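Local coordinates for protein myosin-17 (Arabidopsis thaliana, PDB 7KFL) that probably carries cargo along actin filaments in plant cells as a class XI myosin motor, its globular tail serving as the cargo-binding domain, at residues L254-S257 with L258-R261; F267-G270 with E271-A275. All blocks are in the same frame, centred on the assembly; numbering follows the deposited sequence.

Interaction 1. Residues L254-S257 with L258-R261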
loop_
_atom_site.group_PDB
_atom_site.type_symbol
_atom_site.label_atom_id
_atom_site.label_comp_id
_atom_site.label_asym_id
_atom_site.label_seq_id
_atom_site.Cartn_x
_atom_site.Cartn_y
_atom_site.Cartn_z
ATOM N N LEU A 254 7.618 -10.050 -10.197
ATOM C CA LEU A 254 7.321 -11.234 -11.047
ATOM C C LEU A 254 7.577 -10.906 -12.520
ATOM O O LEU A 254 8.204 -11.740 -13.203
ATOM C CB LEU A 254 5.870 -11.674 -10.830
ATOM C CG LEU A 254 5.546 -12.216 -9.438
ATOM C CD1 LEU A 254 4.070 -12.575 -9.333
ATOM C CD2 LEU A 254 6.415 -13.419 -9.097
ATOM N N PHE A 255 7.102 -9.753 -13.000
ATOM C CA PHE A 255 7.236 -9.341 -14.421
ATOM C C PHE A 255 8.709 -9.077 -14.758
ATOM O O PHE A 255 9.122 -9.408 -15.880
ATOM C CB PHE A 255 6.390 -8.110 -14.742
ATOM C CG PHE A 255 6.469 -7.699 -16.189
ATOM C CD1 PHE A 255 5.725 -8.359 -17.154
ATOM C CD2 PHE A 255 7.321 -6.684 -16.593
ATOM C CE1 PHE A 255 5.811 -7.991 -18.487
ATOM C CE2 PHE A 255 7.401 -6.315 -17.926
ATOM C CZ PHE A 255 6.650 -6.971 -18.870
ATOM N N ASN A 256 9.467 -8.484 -13.832
ATOM C CA ASN A 256 10.901 -8.151 -14.045
ATOM C C ASN A 256 11.720 -9.442 -14.177
ATOM O O ASN A 256 12.695 -9.430 -14.948
ATOM C CB ASN A 256 11.453 -7.237 -12.949
ATOM C CG ASN A 256 11.004 -5.797 -13.090
ATOM O OD1 ASN A 256 10.422 -5.410 -14.101
ATOM N ND2 ASN A 256 11.274 -4.992 -12.077
ATOM N N SER A 257 11.337 -10.513 -13.474
ATOM C CA SER A 257 12.053 -11.819 -13.478
ATOM C C SER A 257 11.870 -12.516 -14.836
ATOM O O SER A 257 12.794 -13.247 -15.252
ATOM C CB SER A 257 11.620 -12.697 -12.325
ATOM O OG SER A 257 10.277 -13.127 -12.472
ATOM N N LEU A 258 10.737 -12.286 -15.512
ATOM C CA LEU A 258 10.486 -12.792 -16.892
ATOM C C LEU A 258 11.473 -12.134 -17.865
ATOM O O LEU A 258 11.943 -12.838 -18.780
ATOM C CB LEU A 258 9.041 -12.498 -17.315
ATOM C CG LEU A 258 7.940 -13.220 -16.535
ATOM C CD1 LEU A 258 6.615 -13.122 -17.275
ATOM C CD2 LEU A 258 8.292 -14.678 -16.282
ATOM N N LEU A 259 11.764 -10.843 -17.672
ATOM C CA LEU A 259 12.623 -10.035 -18.581
ATOM C C LEU A 259 14.106 -10.352 -18.351
ATOM O O LEU A 259 14.862 -10.297 -19.338
ATOM C CB LEU A 259 12.362 -8.543 -18.348
ATOM C CG LEU A 259 10.936 -8.051 -18.592
ATOM C CD1 LEU A 259 10.854 -6.552 -18.348
ATOM C CD2 LEU A 259 10.458 -8.382 -19.998
ATOM N N LEU A 260 14.507 -10.650 -17.109
ATOM C CA LEU A 260 15.936 -10.683 -16.687
ATOM C C LEU A 260 16.425 -12.113 -16.419
ATOM O O LEU A 260 17.651 -12.326 -16.516
ATOM C CB LEU A 260 16.104 -9.806 -15.442
ATOM C CG LEU A 260 15.798 -8.319 -15.629
ATOM C CD1 LEU A 260 16.168 -7.536 -14.380
ATOM C CD2 LEU A 260 16.521 -7.752 -16.843
ATOM N N ARG A 261 15.531 -13.048 -16.076
ATOM C CA ARG A 261 15.889 -14.468 -15.801
ATOM C C ARG A 261 15.417 -15.345 -16.965
ATOM O O ARG A 261 14.191 -15.432 -17.182
ATOM C CB ARG A 261 15.275 -14.945 -14.484
ATOM C CG ARG A 261 15.619 -14.072 -13.287
ATOM C CD ARG A 261 15.540 -14.862 -11.997
ATOM N NE ARG A 261 16.001 -14.093 -10.854
ATOM C CZ ARG A 261 16.362 -14.608 -9.683
ATOM N NH1 ARG A 261 16.323 -15.916 -9.478
ATOM N NH2 ARG A 261 16.766 -13.807 -8.713
#

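Interaction 2. Residues F267-G270 with E271-A275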
loop_
_atom_site.group_PDB
_atom_site.type_symbol
_atom_site.label_atom_id
_atom_site.label_comp_id
_atom_site.label_asym_id
_atom_site.label_seq_id
_atom_site.Cartn_x
_atom_site.Cartn_y
_atom_site.Cartn_z
ATOM N N PHE A 267 7.556 -22.029 -20.674
ATOM C CA PHE A 267 6.135 -22.455 -20.645
ATOM C C PHE A 267 5.789 -22.938 -19.234
ATOM O O PHE A 267 4.770 -22.478 -18.678
ATOM C CB PHE A 267 5.862 -23.553 -21.672
ATOM C CG PHE A 267 4.394 -23.819 -21.881
ATOM C CD1 PHE A 267 3.682 -24.607 -20.990
ATOM C CD2 PHE A 267 3.719 -23.253 -22.950
ATOM C CE1 PHE A 267 2.327 -24.837 -21.176
ATOM C CE2 PHE A 267 2.365 -23.487 -23.135
ATOM C CZ PHE A 267 1.672 -24.275 -22.246
ATOM N N SER A 268 6.621 -23.828 -18.681
ATOM C CA SER A 268 6.424 -24.484 -17.360
ATOM C C SER A 268 6.347 -23.423 -16.255
ATOM O O SER A 268 5.522 -23.592 -15.334
ATOM C CB SER A 268 7.505 -25.500 -17.075
ATOM O OG SER A 268 8.717 -24.867 -16.693
ATOM N N ASN A 269 7.165 -22.369 -16.345
ATOM C CA ASN A 269 7.188 -21.267 -15.346
ATOM C C ASN A 269 5.964 -20.363 -15.551
ATOM O O ASN A 269 5.503 -19.766 -14.559
ATOM C CB ASN A 269 8.488 -20.463 -15.383
ATOM C CG ASN A 269 8.676 -19.654 -14.116
ATOM O OD1 ASN A 269 8.807 -20.218 -13.032
ATOM N ND2 ASN A 269 8.652 -18.336 -14.232
ATOM N N GLY A 270 5.466 -20.261 -16.787
ATOM C CA GLY A 270 4.196 -19.579 -17.103
ATOM C C GLY A 270 3.035 -20.231 -16.372
ATOM O O GLY A 270 2.223 -19.496 -15.775
ATOM N N GLU A 271 2.979 -21.566 -16.397
ATOM C CA GLU A 271 1.928 -22.383 -15.730
ATOM C C GLU A 271 2.004 -22.175 -14.214
ATOM O O GLU A 271 0.945 -21.960 -13.594
ATOM C CB GLU A 271 2.107 -23.872 -16.032
ATOM C CG GLU A 271 1.950 -24.235 -17.497
ATOM C CD GLU A 271 2.267 -25.689 -17.797
ATOM O OE1 GLU A 271 3.345 -26.156 -17.375
ATOM O OE2 GLU A 271 1.426 -26.359 -18.434
ATOM N N TYR A 272 3.212 -22.256 -13.650
ATOM C CA TYR A 272 3.475 -22.150 -12.193
ATOM C C TYR A 272 3.001 -20.791 -11.665
ATOM O O TYR A 272 2.360 -20.759 -10.600
ATOM C CB TYR A 272 4.958 -22.336 -11.872
ATOM C CG TYR A 272 5.306 -21.923 -10.467
ATOM C CD1 TYR A 272 4.816 -22.627 -9.380
ATOM C CD2 TYR A 272 6.080 -20.802 -10.216
ATOM C CE1 TYR A 272 5.111 -22.251 -8.081
ATOM C CE2 TYR A 272 6.386 -20.412 -8.923
ATOM C CZ TYR A 272 5.902 -21.140 -7.852
ATOM O OH TYR A 272 6.189 -20.757 -6.574
ATOM N N VAL A 273 3.337 -19.705 -12.369
ATOM C CA VAL A 273 2.972 -18.312 -11.972
ATOM C C VAL A 273 1.457 -18.135 -12.131
ATOM O O VAL A 273 0.851 -17.512 -11.238
ATOM C CB VAL A 273 3.770 -17.252 -12.759
ATOM C CG1 VAL A 273 3.143 -15.870 -12.648
ATOM C CG2 VAL A 273 5.223 -17.200 -12.313
ATOM N N LYS A 274 0.868 -18.666 -13.209
ATOM C CA LYS A 274 -0.598 -18.598 -13.462
ATOM C C LYS A 274 -1.345 -19.202 -12.266
ATOM O O LYS A 274 -2.400 -18.650 -11.894
ATOM C CB LYS A 274 -0.987 -19.323 -14.754
ATOM C CG LYS A 274 -2.421 -19.072 -15.203
ATOM C CD LYS A 274 -2.741 -19.584 -16.590
ATOM C CE LYS A 274 -3.958 -18.908 -17.189
ATOM N NZ LYS A 274 -4.377 -19.550 -18.458
ATOM N N ALA A 275 -0.820 -20.294 -11.697
ATOM C CA ALA A 275 -1.344 -20.953 -10.476
ATOM C C ALA A 275 -1.297 -19.957 -9.314
ATOM O O ALA A 275 -2.313 -19.826 -8.605
ATOM C CB ALA A 275 -0.555 -22.200 -10.165
#

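Interaction 1. Residues L254-S257 with L258-R261
F255 and L259, one helical turn apart, meet through their side chains: CE2 of the F255 ring lies 3.5 Å from CD1 of L259, the leucine branch coming up obliquely to that side of the phenyl group. The ring reaches this place because its CG stands anti to the backbone N (chi1 -178°), which swings the phenyl group forward along the helix. Most of the backbone bonds here are weak. L258 N is shared weakly between L254 O and F255 O, and N256 O accepts weak bonds from both L259 N and L260 N, the latter at 3.1 Å. A firmer bond closes the last turn, from R261 N to S257 O at 2.9 Å. S257 turns its hydroxyl back onto its own helix: OG donates to L254 O at 2.6 Å, giving that carbonyl a short hydroxyl bond beside the weak ones from S257 N and L258 N. Further out, H301 meets the F255 ring edge-to-face, A305 and Q334 touch F255, I338 packs on L259, and N256 OD1 takes a hydrogen bond from L378 N. L260 and R261 lie nearer the surface. Mixed i to i+3 and i to i+4 bonding, with R261 the first residue to leave helical geometry, is characteristic of a helix C-terminus, here that of helix 236-260 in the all-helical DIL region of the myosin tail.

Interaction 2. Residues F267-G270 with E271-A275
F267 and E271 pair across the first turn of helix 267-287 in the closest side-chain approach of this contact, with carboxylate atom OE2 3.3 Å from ring atom CE1. OE2 sits at the edge of the ring and in its plane, where a partly negative oxygen would probably be drawn to the partly positive ring rim. Ring and carboxylate planes stand 70° apart. With E271 CG opposite its own carbonyl carbon (chi1 -64°), the glutamate chain, extended beyond CG, runs back over F267 O to the ring. The other oxygen, OE1, sits 3.5 Å from S268 CA and forms a salt bridge with K346. With an alanine here in place of E271, the K346 ammonium is likely to lose its mate and a gap to open at the F267 ring edge. These residues begin a regular alpha-helix of the DIL region: F267 O receives E271 N at 3.0 Å, and the next three i to i+4 bonds follow. G270 sits within this turn, and its O accepts K274 N at 3.0 Å. The buried side is formed by N269, Y272 and V273. N269 ND2 approaches V273 CG2 at 4.1 Å while bonding to C264 O; N269 OD1 lies obliquely to the Y272 ring, 4.0 Å from CD2. Y272 leads away to W215 and gives its OH a partner in L211 O, and V273 packs against I302 and V306 of helix 300-309. On the looser, solvent-facing side, the K274 side chain touches the preceding turn through CB, 3.4 Å from G270 O, and its extended chain carries the amine away from that turn.

In the fold
Along the chain, interaction 1 comes first, at the C-terminal end of helix 236-260; a short connection then leads into helix 267-287, whose first turns hold interaction 2. Both are local, each spanning a single helical stretch, so neither closes a long loop and they follow in series without nesting or crossing. Their centres lie about 13 Å apart, and they touch where L258 CD2 packs 4.2 Å from N269 ND2. Helix 300-309 joins them: I302 meets L254 and L258 of interaction 1 and V273 of interaction 2. Beyond this common neighbour, residues 254-261 face helix 332-341 and the loop at L377 and L378, whereas 267-275 face helix 205-231 and the loop carrying K346 and Y347.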